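Local coordinates for kinetochore protein mis18 (PDB 5J6P) that keeps histones of the central centromere core deacetylated and, within the CENP-A recruiting complex, maintains kinetochore factors that safeguard the mitotic spindle, at residues A[5-10]-A[32-37]; A[24-29]-A[79-84]; A[59-64]-A[88-93]. One frame throughout, in Å; residues are numbered along the deposited sequence.

From the N terminus, strand 5-9 opens contact 1, which closes when the chain returns as strand 31-34 and so joins the three-stranded sheet to the six-stranded one. Residues 24-29, inside that first loop, begin contact 2; it closes only at residues 79-84, so contacts 1 and 2 cross. Contact 3 starts at strand 57-63, after contact 1 has closed, and ends on strand 88-91; it is in series with contact 1 and crosses contact 2. Strand 31-34 lies between strands 22-26 and 88-91, so that each contact has at least one segment on this sheet. Contacts 1 and 3 meet again at the zinc, through Cys9 and Cys63.

Contact 1: A[5-10]-A[32-37]; sequences SVFQCK and FTLSDA. With ZN (zinc ion), chain D.
Phe7 and Phe32 approach from opposite directions and bring the two sheets of the domain together through their rings. The encounter is unequal. Phe32 presents its outer end, with CE2 lying 4.0 Å above the plane of the Phe7 ring and over its centre, while CZ comes 3.8 Å from Phe7 CD1. The planes are inclined at 35° and the centroids lie 4.8 Å apart, a tilt too large for a parallel stack and too small for an edge-to-face pair.

On strand 5-9, Phe7 points toward residues 32-37, and with CG opposite the carbonyl carbon (chi1 -58°) its ring turns one face to Phe32. Phe32 answers with CG held between backbone N and carbonyl carbon (chi1 68°), and its ring extends over the face of Phe7. Two residues on, Leu34 points the same way and brings CD1 to 4.3 Å from Phe7 CE2; the same methyl lies in the plane of the Phe32 ring, at its edge. One leucine branch thus borders both aromatics. All three residues are buried, and the union rests on apolar packing.

Leu95 of strand 95-99 also touches both rings, and Val16 adds to the packing of Phe7. Farther along the 5-10 segment, Cys9 binds zinc through SG at 2.3 Å, in a site completed by Cys12, Cys63 and Cys66. An aromatic core between two antiparallel sheets, with a four-cysteine zinc site at one end, is the architecture of the Mis18-Yippee domain, a member of the beta-tent group.

Contact 2: A[24-29]-A[79-84]; sequences ISHREY and IYLDDI
Ile84, His26 and Ile24 make a small van der Waals meeting point in which one methyl serves two partners. That methyl is Ile84 CD1, the end of a side chain that does not start out pointing at strand 22-26 but reaches it with its last atom. With CG1 placed opposite the carbonyl carbon (chi1 -56°), the longer branch of Ile84 is the one that reaches across, and CD1 stops 3.6 Å from Ile24 CG2. The two isoleucines cross at about a right angle, so that they meet through single methyl groups rather than along their lengths.

His26 approaches Ile84 from the opposite direction. Its ring offers an edge: Ile84 CD1 sits near the imidazole plane, 3.5 Å from His26 NE2, a van der Waals contact with a carbon atom. His26 points toward the loop, and chi1 of -49° leaves the NE2 edge of its ring facing Ile84. Leu81 supplies a looser neighbour, its CD2 lying 4.5 Å from His26 CE1 in an oblique position. Asp83, although it too points toward the strand, keeps OD2 6.6 Å from His26 NE2, and the two groups do not form an ion pair.

Within residues 79-84 the chain coils through turns, helped by Asp82 N donating to Ile79 O at 3.1 Å. This is the loop that follows strand 69-76 and leads into strand 88-91. It folds over strand 22-26, the outermost of its sheet within the chain, and Ile84 also reaches Thr33 on the adjoining strand 31-34 and Thr89 on strand 88-91.

Contact 3: A[59-64]-A[88-93]; sequences SELSCT and YTFSMD. With ZN (zinc ion), chain D.
Cys63 SG coordinates the zinc ion at 2.2 Å, a metal bond and the closest polar link of this contact. Its sulfur stands opposite the backbone N across chi1 (155°). The setting is a beta-tent fold, where Cys63 shares the zinc with Cys9, Cys12 and Cys66. The metal thereby ties the end of strand 57-63 to Cys9.

Inside the fold, the same strand packs against strand 88-91 through Leu61. These strands belong to one antiparallel sheet but are not neighbours, since strand 69-76 runs between them. In a flat sheet such next-but-one strands would run nearly parallel; their short segments instead make an angle of 67°, with axes approaching to 8.5 Å. The angle is consistent with a strongly twisted or coiled sheet, which probably lets Leu61 touch side chains two strands away.

Leu61 does so with a single branch. Its CG lies opposite the carbonyl carbon, and the nearly extended second torsion (chi2 -177°) sends CD1 outward toward residues 88-90. Phe90 does not point straight at Leu61, yet the far part of its ring reaches it, CE1 coming 3.7 Å from Leu61 CD1; the methyl meets this ring obliquely. With Tyr88 the geometry is clearer: the leucine and tyrosine side chains cross at about a right angle, and the methyl sits at the ring edge, close to its plane.

Val42 and Val73, on strands 42-50 and 69-76, also pack on Leu61, and Ile70 and Leu34 on Phe90, which makes this a junction of the buried core. The tyrosine edge is met at Tyr88 CD1, 4.0 Å from Leu61 CD1.

Contact 1: A[5-10]-A[32-37]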
loop_
_atom_site.group_PDB
_atom_site.type_symbol
_atom_site.label_atom_id
_atom_site.label_comp_id
_atom_site.label_asym_id
_atom_site.label_seq_id
_atom_site.Cartn_x
_atom_site.Cartn_y
_atom_site.Cartn_z
ATOM N N SER A 5 -7.880 1.316 6.001
ATOM C CA SER A 5 -6.830 1.952 5.215
ATOM C C SER A 5 -5.433 1.335 5.428
ATOM O O SER A 5 -5.176 0.606 6.402
ATOM C CB SER A 5 -6.820 3.452 5.462
ATOM O OG SER A 5 -8.041 4.054 5.035
ATOM N N VAL A 6 -4.558 1.578 4.458
ATOM C CA VAL A 6 -3.148 1.190 4.551
ATOM C C VAL A 6 -2.310 2.438 4.420
ATOM O O VAL A 6 -2.723 3.386 3.745
ATOM C CB VAL A 6 -2.801 0.197 3.439
ATOM C CG1 VAL A 6 -1.318 0.175 3.129
ATOM C CG2 VAL A 6 -3.235 -1.193 3.861
ATOM N N PHE A 7 -1.138 2.434 5.059
ATOM C CA PHE A 7 -0.318 3.645 5.167
ATOM C C PHE A 7 1.025 3.488 4.538
ATOM O O PHE A 7 1.721 2.491 4.800
ATOM C CB PHE A 7 -0.122 4.031 6.649
ATOM C CG PHE A 7 -1.408 4.249 7.364
ATOM C CD1 PHE A 7 -2.198 5.327 7.029
ATOM C CD2 PHE A 7 -1.874 3.336 8.294
ATOM C CE1 PHE A 7 -3.420 5.512 7.636
ATOM C CE2 PHE A 7 -3.090 3.527 8.913
ATOM C CZ PHE A 7 -3.858 4.613 8.584
ATOM N N GLN A 8 1.426 4.507 3.781
ATOM C CA GLN A 8 2.736 4.520 3.129
ATOM C C GLN A 8 3.512 5.823 3.218
ATOM O O GLN A 8 2.931 6.890 3.180
ATOM C CB GLN A 8 2.559 4.298 1.642
ATOM C CG GLN A 8 1.641 3.183 1.183
ATOM C CD GLN A 8 1.319 3.381 -0.278
ATOM O OE1 GLN A 8 1.902 2.730 -1.184
ATOM N NE2 GLN A 8 0.471 4.367 -0.528
ATOM N N CYS A 9 4.836 5.729 3.245
ATOM C CA CYS A 9 5.681 6.916 3.150
ATOM C C CYS A 9 5.499 7.600 1.792
ATOM O O CYS A 9 5.790 7.015 0.748
ATOM C CB CYS A 9 7.150 6.549 3.365
ATOM S SG CYS A 9 8.324 7.690 2.598
ATOM N N LYS A 10 5.013 8.837 1.818
ATOM C CA LYS A 10 4.748 9.616 0.604
ATOM C C LYS A 10 5.854 9.576 -0.427
ATOM O O LYS A 10 5.595 9.745 -1.637
ATOM C CB LYS A 10 4.516 11.073 0.941
ATOM C CG LYS A 10 3.126 11.383 1.498
ATOM C CD LYS A 10 2.585 12.669 0.877
ATOM C CE LYS A 10 1.822 13.565 1.838
ATOM N NZ LYS A 10 2.147 14.978 1.487
ATOM N N PHE A 32 -1.001 10.886 13.750
ATOM C CA PHE A 32 -1.837 9.732 14.173
ATOM C C PHE A 32 -0.962 8.604 14.704
ATOM O O PHE A 32 0.213 8.558 14.444
ATOM C CB PHE A 32 -2.752 9.222 13.042
ATOM C CG PHE A 32 -2.011 8.576 11.899
ATOM C CD1 PHE A 32 -1.533 9.344 10.825
ATOM C CD2 PHE A 32 -1.771 7.214 11.897
ATOM C CE1 PHE A 32 -0.837 8.753 9.773
ATOM C CE2 PHE A 32 -1.054 6.626 10.854
ATOM C CZ PHE A 32 -0.592 7.391 9.795
ATOM N N THR A 33 -1.530 7.667 15.432
ATOM C CA THR A 33 -0.704 6.847 16.292
ATOM C C THR A 33 -1.157 5.395 16.224
ATOM O O THR A 33 -2.343 5.125 16.243
ATOM C CB THR A 33 -0.713 7.422 17.752
ATOM O OG1 THR A 33 -0.367 8.838 17.749
ATOM C CG2 THR A 33 0.236 6.632 18.659
ATOM N N LEU A 34 -0.181 4.492 16.148
ATOM C CA LEU A 34 -0.393 3.098 15.846
ATOM C C LEU A 34 0.406 2.289 16.834
ATOM O O LEU A 34 1.488 2.686 17.202
ATOM C CB LEU A 34 0.140 2.759 14.429
ATOM C CG LEU A 34 -0.687 2.695 13.119
ATOM C CD1 LEU A 34 -1.560 3.916 12.860
ATOM C CD2 LEU A 34 0.241 2.464 11.923
ATOM N N SER A 35 -0.107 1.119 17.171
ATOM C CA SER A 35 0.489 0.217 18.120
ATOM C C SER A 35 1.385 -0.788 17.452
ATOM O O SER A 35 2.028 -1.625 18.128
ATOM C CB SER A 35 -0.623 -0.546 18.848
ATOM O OG SER A 35 -1.346 -1.387 17.956
ATOM N N ASP A 36 1.373 -0.785 16.120
ATOM C CA ASP A 36 2.290 -1.647 15.384
ATOM C C ASP A 36 2.630 -1.086 14.018
ATOM O O ASP A 36 1.851 -0.318 13.436
ATOM C CB ASP A 36 1.750 -3.097 15.249
ATOM C CG ASP A 36 2.882 -4.131 15.130
ATOM O OD1 ASP A 36 4.065 -3.724 15.067
ATOM O OD2 ASP A 36 2.605 -5.350 15.106
ATOM N N ALA A 37 3.802 -1.491 13.523
ATOM C CA ALA A 37 4.195 -1.211 12.161
ATOM C C ALA A 37 4.955 -2.349 11.583
ATOM O O ALA A 37 5.516 -3.148 12.289
ATOM C CB ALA A 37 5.049 0.046 12.121
HETATM ZN ZN ZN D . 10.155 6.305 2.491
#

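Contact 2: A[24-29]-A[79-84]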
loop_
_atom_site.group_PDB
_atom_site.type_symbol
_atom_site.label_atom_id
_atom_site.label_comp_id
_atom_site.label_asym_id
_atom_site.label_seq_id
_atom_site.Cartn_x
_atom_site.Cartn_y
_atom_site.Cartn_z
ATOM N N ILE A 24 -5.083 6.030 18.385
ATOM C CA ILE A 24 -5.651 7.365 18.596
ATOM C C ILE A 24 -5.044 8.269 17.533
ATOM O O ILE A 24 -4.113 7.826 16.866
ATOM C CB ILE A 24 -5.259 7.873 19.996
ATOM C CG1 ILE A 24 -5.866 9.259 20.336
ATOM C CG2 ILE A 24 -3.738 7.915 20.127
ATOM C CD1 ILE A 24 -7.377 9.375 20.205
ATOM N N SER A 25 -5.559 9.494 17.359
ATOM C CA SER A 25 -4.879 10.548 16.584
ATOM C C SER A 25 -5.260 11.984 16.984
ATOM O O SER A 25 -6.281 12.193 17.626
ATOM C CB SER A 25 -5.181 10.341 15.115
ATOM O OG SER A 25 -6.543 10.569 14.873
ATOM N N HIS A 26 -4.455 12.961 16.547
ATOM C CA HIS A 26 -4.490 14.359 17.055
ATOM C C HIS A 26 -4.466 15.420 15.971
ATOM O O HIS A 26 -3.424 15.724 15.376
ATOM C CB HIS A 26 -3.283 14.645 17.965
ATOM C CG HIS A 26 -3.054 13.606 19.007
ATOM N ND1 HIS A 26 -3.365 13.802 20.333
ATOM C CD2 HIS A 26 -2.560 12.349 18.915
ATOM C CE1 HIS A 26 -3.070 12.711 21.017
ATOM N NE2 HIS A 26 -2.579 11.817 20.180
ATOM N N ARG A 27 -5.595 16.064 15.783
ATOM C CA ARG A 27 -5.728 17.008 14.692
ATOM C C ARG A 27 -4.777 18.194 14.849
ATOM O O ARG A 27 -4.254 18.716 13.861
ATOM C CB ARG A 27 -7.184 17.493 14.571
ATOM C CG ARG A 27 -8.188 16.383 14.271
ATOM C CD ARG A 27 -9.606 16.917 14.066
ATOM N NE ARG A 27 -10.272 16.237 12.949
ATOM C CZ ARG A 27 -11.576 16.281 12.665
ATOM N NH1 ARG A 27 -12.439 16.978 13.409
ATOM N NH2 ARG A 27 -12.022 15.607 11.607
ATOM N N GLU A 28 -4.516 18.586 16.090
ATOM C CA GLU A 28 -3.790 19.833 16.380
ATOM C C GLU A 28 -2.303 19.596 16.076
ATOM O O GLU A 28 -1.589 20.534 15.712
ATOM C CB GLU A 28 -3.997 20.327 17.837
ATOM C CG GLU A 28 -5.339 19.977 18.507
ATOM C CD GLU A 28 -5.397 18.561 19.116
ATOM O OE1 GLU A 28 -6.432 17.870 18.943
ATOM O OE2 GLU A 28 -4.407 18.118 19.743
ATOM N N TYR A 29 -1.846 18.341 16.205
ATOM C CA TYR A 29 -0.488 17.957 15.771
ATOM C C TYR A 29 -0.399 17.356 14.341
ATOM O O TYR A 29 0.687 17.016 13.883
ATOM C CB TYR A 29 0.144 17.037 16.822
ATOM C CG TYR A 29 0.126 17.694 18.179
ATOM C CD1 TYR A 29 0.884 18.851 18.420
ATOM C CD2 TYR A 29 -0.694 17.211 19.208
ATOM C CE1 TYR A 29 0.849 19.496 19.648
ATOM C CE2 TYR A 29 -0.728 17.845 20.439
ATOM C CZ TYR A 29 0.046 18.986 20.649
ATOM O OH TYR A 29 0.015 19.621 21.862
ATOM N N ILE A 79 0.964 11.427 32.438
ATOM C CA ILE A 79 -0.102 10.391 32.518
ATOM C C ILE A 79 -0.983 10.375 31.320
ATOM O O ILE A 79 -1.347 9.298 30.840
ATOM C CB ILE A 79 -1.103 10.478 33.732
ATOM C CG1 ILE A 79 -1.427 11.942 34.142
ATOM C CG2 ILE A 79 -0.712 9.536 34.879
ATOM C CD1 ILE A 79 -0.462 12.598 35.124
ATOM N N TYR A 80 -1.342 11.574 30.870
ATOM C CA TYR A 80 -2.429 11.711 29.929
ATOM C C TYR A 80 -2.038 11.186 28.530
ATOM O O TYR A 80 -2.829 10.497 27.854
ATOM C CB TYR A 80 -3.038 13.126 29.943
ATOM C CG TYR A 80 -2.108 14.321 29.856
ATOM C CD1 TYR A 80 -1.460 14.838 30.993
ATOM C CD2 TYR A 80 -1.923 14.990 28.651
ATOM C CE1 TYR A 80 -0.624 15.952 30.902
ATOM C CE2 TYR A 80 -1.096 16.107 28.557
ATOM C CZ TYR A 80 -0.449 16.584 29.673
ATOM O OH TYR A 80 0.365 17.693 29.553
ATOM N N LEU A 81 -0.782 11.417 28.155
ATOM C CA LEU A 81 -0.218 10.861 26.925
ATOM C C LEU A 81 0.359 9.441 27.038
ATOM O O LEU A 81 1.098 9.030 26.137
ATOM C CB LEU A 81 0.849 11.814 26.367
ATOM C CG LEU A 81 0.324 13.193 25.935
ATOM C CD1 LEU A 81 1.478 14.128 25.570
ATOM C CD2 LEU A 81 -0.666 13.076 24.785
ATOM N N ASP A 82 0.004 8.666 28.075
ATOM C CA ASP A 82 0.479 7.266 28.174
ATOM C C ASP A 82 -0.010 6.358 27.048
ATOM O O ASP A 82 0.548 5.272 26.879
ATOM C CB ASP A 82 0.123 6.625 29.512
ATOM C CG ASP A 82 1.147 6.896 30.584
ATOM O OD1 ASP A 82 1.582 8.047 30.685
ATOM O OD2 ASP A 82 1.520 5.958 31.327
ATOM N N ASP A 83 -1.036 6.786 26.298
ATOM C CA ASP A 83 -1.479 6.095 25.047
ATOM C C ASP A 83 -0.405 6.067 23.970
ATOM O O ASP A 83 -0.177 5.057 23.327
ATOM C CB ASP A 83 -2.649 6.824 24.412
ATOM C CG ASP A 83 -3.690 7.168 25.392
ATOM O OD1 ASP A 83 -4.367 6.205 25.834
ATOM O OD2 ASP A 83 -3.769 8.386 25.727
ATOM N N ILE A 84 0.221 7.222 23.790
ATOM C CA ILE A 84 1.233 7.461 22.783
ATOM C C ILE A 84 2.519 6.688 23.066
ATOM O O ILE A 84 3.264 6.333 22.141
ATOM C CB ILE A 84 1.581 8.978 22.743
ATOM C CG1 ILE A 84 0.357 9.831 22.494
ATOM C CG2 ILE A 84 2.512 9.312 21.619
ATOM C CD1 ILE A 84 -0.666 9.193 21.589
#

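Contact 3: A[59-64]-A[88-93]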
loop_
_atom_site.group_PDB
_atom_site.type_symbol
_atom_site.label_atom_id
_atom_site.label_comp_id
_atom_site.label_asym_id
_atom_site.label_seq_id
_atom_site.Cartn_x
_atom_site.Cartn_y
_atom_site.Cartn_z
ATOM N N SER A 59 11.955 10.007 20.247
ATOM C CA SER A 59 12.970 9.740 19.249
ATOM C C SER A 59 12.294 9.775 17.873
ATOM O O SER A 59 11.160 9.319 17.725
ATOM C CB SER A 59 13.598 8.388 19.524
ATOM O OG SER A 59 14.440 8.486 20.657
ATOM N N GLU A 60 12.983 10.333 16.883
ATOM C CA GLU A 60 12.483 10.384 15.511
ATOM C C GLU A 60 12.337 9.009 14.835
ATOM O O GLU A 60 13.163 8.138 15.072
ATOM C CB GLU A 60 13.408 11.236 14.698
ATOM C CG GLU A 60 13.229 12.714 14.983
ATOM C CD GLU A 60 14.081 13.578 14.077
ATOM O OE1 GLU A 60 15.226 13.145 13.766
ATOM O OE2 GLU A 60 13.597 14.670 13.685
ATOM N N LEU A 61 11.262 8.830 14.037
ATOM C CA LEU A 61 11.063 7.643 13.177
ATOM C C LEU A 61 11.364 7.944 11.710
ATOM O O LEU A 61 10.776 8.889 11.135
ATOM C CB LEU A 61 9.622 7.185 13.194
ATOM C CG LEU A 61 9.051 6.293 14.264
ATOM C CD1 LEU A 61 7.599 5.989 13.902
ATOM C CD2 LEU A 61 9.889 5.033 14.359
ATOM N N SER A 62 12.212 7.099 11.104
ATOM C CA SER A 62 12.633 7.204 9.683
ATOM C C SER A 62 12.167 6.008 8.815
ATOM O O SER A 62 12.128 4.899 9.333
ATOM C CB SER A 62 14.144 7.267 9.651
ATOM O OG SER A 62 14.632 8.437 10.300
ATOM N N CYS A 63 11.866 6.252 7.543
ATOM C CA CYS A 63 11.522 5.186 6.611
ATOM C C CYS A 63 12.791 4.489 6.128
ATOM O O CYS A 63 13.554 5.042 5.335
ATOM C CB CYS A 63 10.740 5.743 5.421
ATOM S SG CYS A 63 10.860 4.749 3.915
ATOM N N THR A 64 13.008 3.273 6.617
ATOM C CA THR A 64 14.224 2.496 6.301
ATOM C C THR A 64 14.638 2.494 4.845
ATOM O O THR A 64 15.808 2.327 4.567
ATOM C CB THR A 64 14.068 1.023 6.607
ATOM O OG1 THR A 64 12.774 0.628 6.154
ATOM C CG2 THR A 64 14.226 0.776 8.084
ATOM N N TYR A 88 3.985 3.970 17.769
ATOM C CA TYR A 88 4.384 4.611 16.531
ATOM C C TYR A 88 3.479 5.767 16.196
ATOM O O TYR A 88 2.357 5.554 15.808
ATOM C CB TYR A 88 4.398 3.615 15.367
ATOM C CG TYR A 88 5.247 2.390 15.630
ATOM C CD1 TYR A 88 6.602 2.367 15.339
ATOM C CD2 TYR A 88 4.680 1.246 16.165
ATOM C CE1 TYR A 88 7.368 1.219 15.569
ATOM C CE2 TYR A 88 5.427 0.108 16.405
ATOM C CZ TYR A 88 6.768 0.092 16.104
ATOM O OH TYR A 88 7.453 -1.074 16.353
ATOM N N THR A 89 3.998 6.980 16.317
ATOM C CA THR A 89 3.242 8.192 16.079
ATOM C C THR A 89 3.705 8.844 14.780
ATOM O O THR A 89 4.737 9.510 14.721
ATOM C CB THR A 89 3.400 9.191 17.268
ATOM O OG1 THR A 89 2.961 8.569 18.500
ATOM C CG2 THR A 89 2.623 10.450 17.040
ATOM N N PHE A 90 2.871 8.696 13.763
ATOM C CA PHE A 90 3.143 9.162 12.410
ATOM C C PHE A 90 2.642 10.548 12.058
ATOM O O PHE A 90 1.593 10.993 12.491
ATOM C CB PHE A 90 2.556 8.151 11.417
ATOM C CG PHE A 90 3.262 6.820 11.445
ATOM C CD1 PHE A 90 4.560 6.708 10.992
ATOM C CD2 PHE A 90 2.653 5.696 11.951
ATOM C CE1 PHE A 90 5.238 5.490 11.052
ATOM C CE2 PHE A 90 3.321 4.490 12.009
ATOM C CZ PHE A 90 4.614 4.377 11.546
ATOM N N SER A 91 3.393 11.184 11.188
ATOM C CA SER A 91 3.161 12.535 10.735
ATOM C C SER A 91 2.251 12.488 9.474
ATOM O O SER A 91 2.629 11.906 8.484
ATOM C CB SER A 91 4.561 13.123 10.458
ATOM O OG SER A 91 4.570 14.519 10.311
ATOM N N MET A 92 1.050 13.066 9.505
ATOM C CA MET A 92 0.129 12.954 8.354
ATOM C C MET A 92 0.707 13.612 7.120
ATOM O O MET A 92 0.378 13.223 6.015
ATOM C CB MET A 92 -1.231 13.614 8.590
ATOM C CG MET A 92 -2.108 13.077 9.714
ATOM S SD MET A 92 -3.287 14.355 10.288
ATOM C CE MET A 92 -4.497 13.359 11.173
ATOM N N ASP A 93 1.552 14.612 7.303
ATOM C CA ASP A 93 2.165 15.338 6.181
ATOM C C ASP A 93 3.130 14.495 5.389
ATOM O O ASP A 93 3.508 14.859 4.274
ATOM C CB ASP A 93 2.935 16.588 6.674
ATOM C CG ASP A 93 2.201 17.884 6.360
ATOM O OD1 ASP A 93 0.948 17.916 6.485
ATOM O OD2 ASP A 93 2.881 18.865 5.974
HETATM ZN ZN ZN D . 10.155 6.305 2.491
#